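Local coordinates for protein REP-associated tyrosine transposase (Escherichia coli, PDB 4ER8) that binds hairpins of repetitive extragenic palindromes and cleaves and recombines the mosaic DNA elements that contain them, as a monomeric transposase, at residues 26-31 / 58-63. Residues are numbered along the deposited sequence; the frame is centred on the assembly and turned at random.
Sequences QLLTTQ and EHMHCI. With NI (nickel (II) ion), chain C.
The HUH motif of this transposase, the His-hydrophobic-His triplet His59-Met60-His61 at the start of strand 59-65, meets the short helix 27-30 through Leu28. The Leu28 branch ending in CD1 reaches the strand where it begins. CD1 lies 3.6 Å from His59 N and 4.1 Å from Glu58 C, so the methyl rests on the peptide that enters the motif. The same methyl is 4.3 Å from Met60 SD, a looser apolar contact. Leu28 CG stands beside its own backbone N (chi1 -66°), and the nearly extended second torsion, -169°, carries CD1 on to the strand. No hydrogen bond joins the two segments, though a backbone bond ties Leu28 to Pro57, just ahead of the strand. Phe84 and Val55 also touch the Leu28 side chain.

Met60 points to the side of the sheet where helix 73-87 packs, and Trp77 touches it there. The two histidines alternate with it and turn the other way, to the nickel. His59 NE2 binds the ion at 2.1 Å and His61 NE2 at 2.0 Å. Asn119, His123 and Glu161 complete the site.

Behind the metal, His59 ND1 donates to Glu58 OE1 at 2.7 Å, with an N-H...O angle of 155°. The oxygen lies in the ring plane; the donor comes from the syn side of the carboxylate, somewhat out of its plane. This bond and the metal bond together would fix the turn of the imidazole. Arg162 forms a salt bridge to Glu58 OE2, so it may position the carboxylate as a third shell. His61 ND1 is hydrogen-bonded to Thr17. Each metal-binding ring is therefore held at both nitrogens, while on the opposite side of the strand Leu28 of helix 27-30 gives only van der Waals contact, mainly to the backbone.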
loop_
_atom_site.group_PDB
_atom_site.type_symbol
_atom_site.label_atom_id
_atom_site.label_comp_id
_atom_site.label_asym_id
_atom_site.label_seq_id
_atom_site.Cartn_x
_atom_site.Cartn_y
_atom_site.Cartn_z
ATOM N N GLN A 26 -7.959 11.503 8.181
ATOM C CA GLN A 26 -6.574 11.865 7.786
ATOM C C GLN A 26 -5.621 11.229 8.736
ATOM O O GLN A 26 -4.441 11.612 8.843
ATOM C CB GLN A 26 -6.332 13.354 7.822
ATOM C CG GLN A 26 -7.212 14.142 6.887
ATOM C CD GLN A 26 -6.584 15.454 6.536
ATOM O OE1 GLN A 26 -7.228 16.324 5.943
ATOM N NE2 GLN A 26 -5.290 15.602 6.875
ATOM N N LEU A 27 -6.166 10.241 9.422
ATOM C CA LEU A 27 -5.473 9.470 10.374
ATOM C C LEU A 27 -4.179 8.799 9.865
ATOM O O LEU A 27 -3.215 8.714 10.606
ATOM C CB LEU A 27 -6.458 8.449 10.913
ATOM C CG LEU A 27 -5.876 7.547 11.988
ATOM C CD1 LEU A 27 -6.040 8.181 13.396
ATOM C CD2 LEU A 27 -6.545 6.230 11.900
ATOM N N LEU A 28 -4.130 8.296 8.632
ATOM C CA LEU A 28 -2.936 7.547 8.199
ATOM C C LEU A 28 -1.779 8.530 7.990
ATOM O O LEU A 28 -0.589 8.187 8.009
ATOM C CB LEU A 28 -3.199 6.709 6.945
ATOM C CG LEU A 28 -4.179 5.533 7.001
ATOM C CD1 LEU A 28 -4.091 4.675 5.738
ATOM C CD2 LEU A 28 -3.937 4.692 8.238
ATOM N N THR A 29 -2.164 9.779 7.828
ATOM C CA THR A 29 -1.233 10.820 7.573
ATOM C C THR A 29 -0.797 11.445 8.906
ATOM O O THR A 29 0.385 11.368 9.275
ATOM C CB THR A 29 -1.851 11.762 6.556
ATOM O OG1 THR A 29 -1.090 11.641 5.352
ATOM C CG2 THR A 29 -1.891 13.225 7.035
ATOM N N THR A 30 -1.769 11.997 9.637
ATOM C CA THR A 30 -1.561 12.571 10.959
ATOM C C THR A 30 -0.715 11.623 11.824
ATOM O O THR A 30 0.335 12.017 12.347
ATOM C CB THR A 30 -2.937 12.918 11.588
ATOM O OG1 THR A 30 -3.563 13.946 10.794
ATOM C CG2 THR A 30 -2.816 13.385 13.045
ATOM N N GLN A 31 -1.124 10.360 11.913
ATOM C CA GLN A 31 -0.366 9.385 12.677
ATOM C C GLN A 31 0.566 8.578 11.807
ATOM O O GLN A 31 0.812 7.389 12.052
ATOM C CB GLN A 31 -1.301 8.459 13.435
ATOM C CG GLN A 31 -2.097 9.156 14.521
ATOM C CD GLN A 31 -1.221 10.018 15.412
ATOM O OE1 GLN A 31 -1.575 11.163 15.701
ATOM N NE2 GLN A 31 -0.060 9.484 15.837
ATOM N N GLU A 58 -6.304 8.611 4.002
ATOM C CA GLU A 58 -7.337 7.617 4.362
ATOM C C GLU A 58 -7.286 6.227 3.709
ATOM O O GLU A 58 -8.262 5.492 3.812
ATOM C CB GLU A 58 -8.745 8.199 4.152
ATOM C CG GLU A 58 -8.906 8.993 2.850
ATOM C CD GLU A 58 -8.485 8.212 1.632
ATOM O OE1 GLU A 58 -7.424 8.519 1.048
ATOM O OE2 GLU A 58 -9.209 7.283 1.248
ATOM N N HIS A 59 -6.185 5.858 3.056
ATOM C CA HIS A 59 -6.014 4.521 2.473
ATOM C C HIS A 59 -4.595 4.403 1.982
ATOM O O HIS A 59 -3.859 5.396 1.950
ATOM C CB HIS A 59 -7.005 4.276 1.315
ATOM C CG HIS A 59 -6.633 4.914 0.006
ATOM N ND1 HIS A 59 -6.662 6.278 -0.204
ATOM C CD2 HIS A 59 -6.302 4.360 -1.189
ATOM C CE1 HIS A 59 -6.349 6.534 -1.469
ATOM N NE2 HIS A 59 -6.107 5.386 -2.082
ATOM N N MET A 60 -4.195 3.204 1.598
ATOM C CA MET A 60 -2.857 3.019 1.131
ATOM C C MET A 60 -2.875 1.926 0.098
ATOM O O MET A 60 -3.797 1.100 0.088
ATOM C CB MET A 60 -1.913 2.704 2.296
ATOM C CG MET A 60 -2.107 1.405 3.052
ATOM S SD MET A 60 -1.359 1.480 4.760
ATOM C CE MET A 60 -1.885 -0.061 5.404
ATOM N N HIS A 61 -1.878 1.941 -0.782
ATOM C CA HIS A 61 -1.655 0.900 -1.755
ATOM C C HIS A 61 -0.231 0.462 -1.618
ATOM O O HIS A 61 0.640 1.299 -1.361
ATOM C CB HIS A 61 -1.787 1.469 -3.144
ATOM C CG HIS A 61 -3.094 2.121 -3.413
ATOM N ND1 HIS A 61 -4.234 1.406 -3.722
ATOM C CD2 HIS A 61 -3.446 3.426 -3.456
ATOM C CE1 HIS A 61 -5.241 2.241 -3.916
ATOM N NE2 HIS A 61 -4.788 3.474 -3.775
ATOM N N CYS A 62 0.055 -0.815 -1.824
ATOM C CA CYS A 62 1.466 -1.208 -1.776
ATOM C C CYS A 62 1.796 -2.515 -2.514
ATOM O O CYS A 62 0.904 -3.255 -2.914
ATOM C CB CYS A 62 1.915 -1.262 -0.331
ATOM S SG CYS A 62 1.131 -2.600 0.516
ATOM N N ILE A 63 3.083 -2.777 -2.713
ATOM C CA ILE A 63 3.563 -4.046 -3.305
ATOM C C ILE A 63 4.576 -4.789 -2.421
ATOM O O ILE A 63 5.573 -4.187 -1.993
ATOM C CB ILE A 63 4.208 -3.816 -4.653
ATOM C CG1 ILE A 63 3.213 -3.158 -5.615
ATOM C CG2 ILE A 63 4.652 -5.129 -5.215
ATOM C CD1 ILE A 63 3.858 -2.523 -6.881
HETATM NI NI NI C . -5.694 5.221 -4.123
#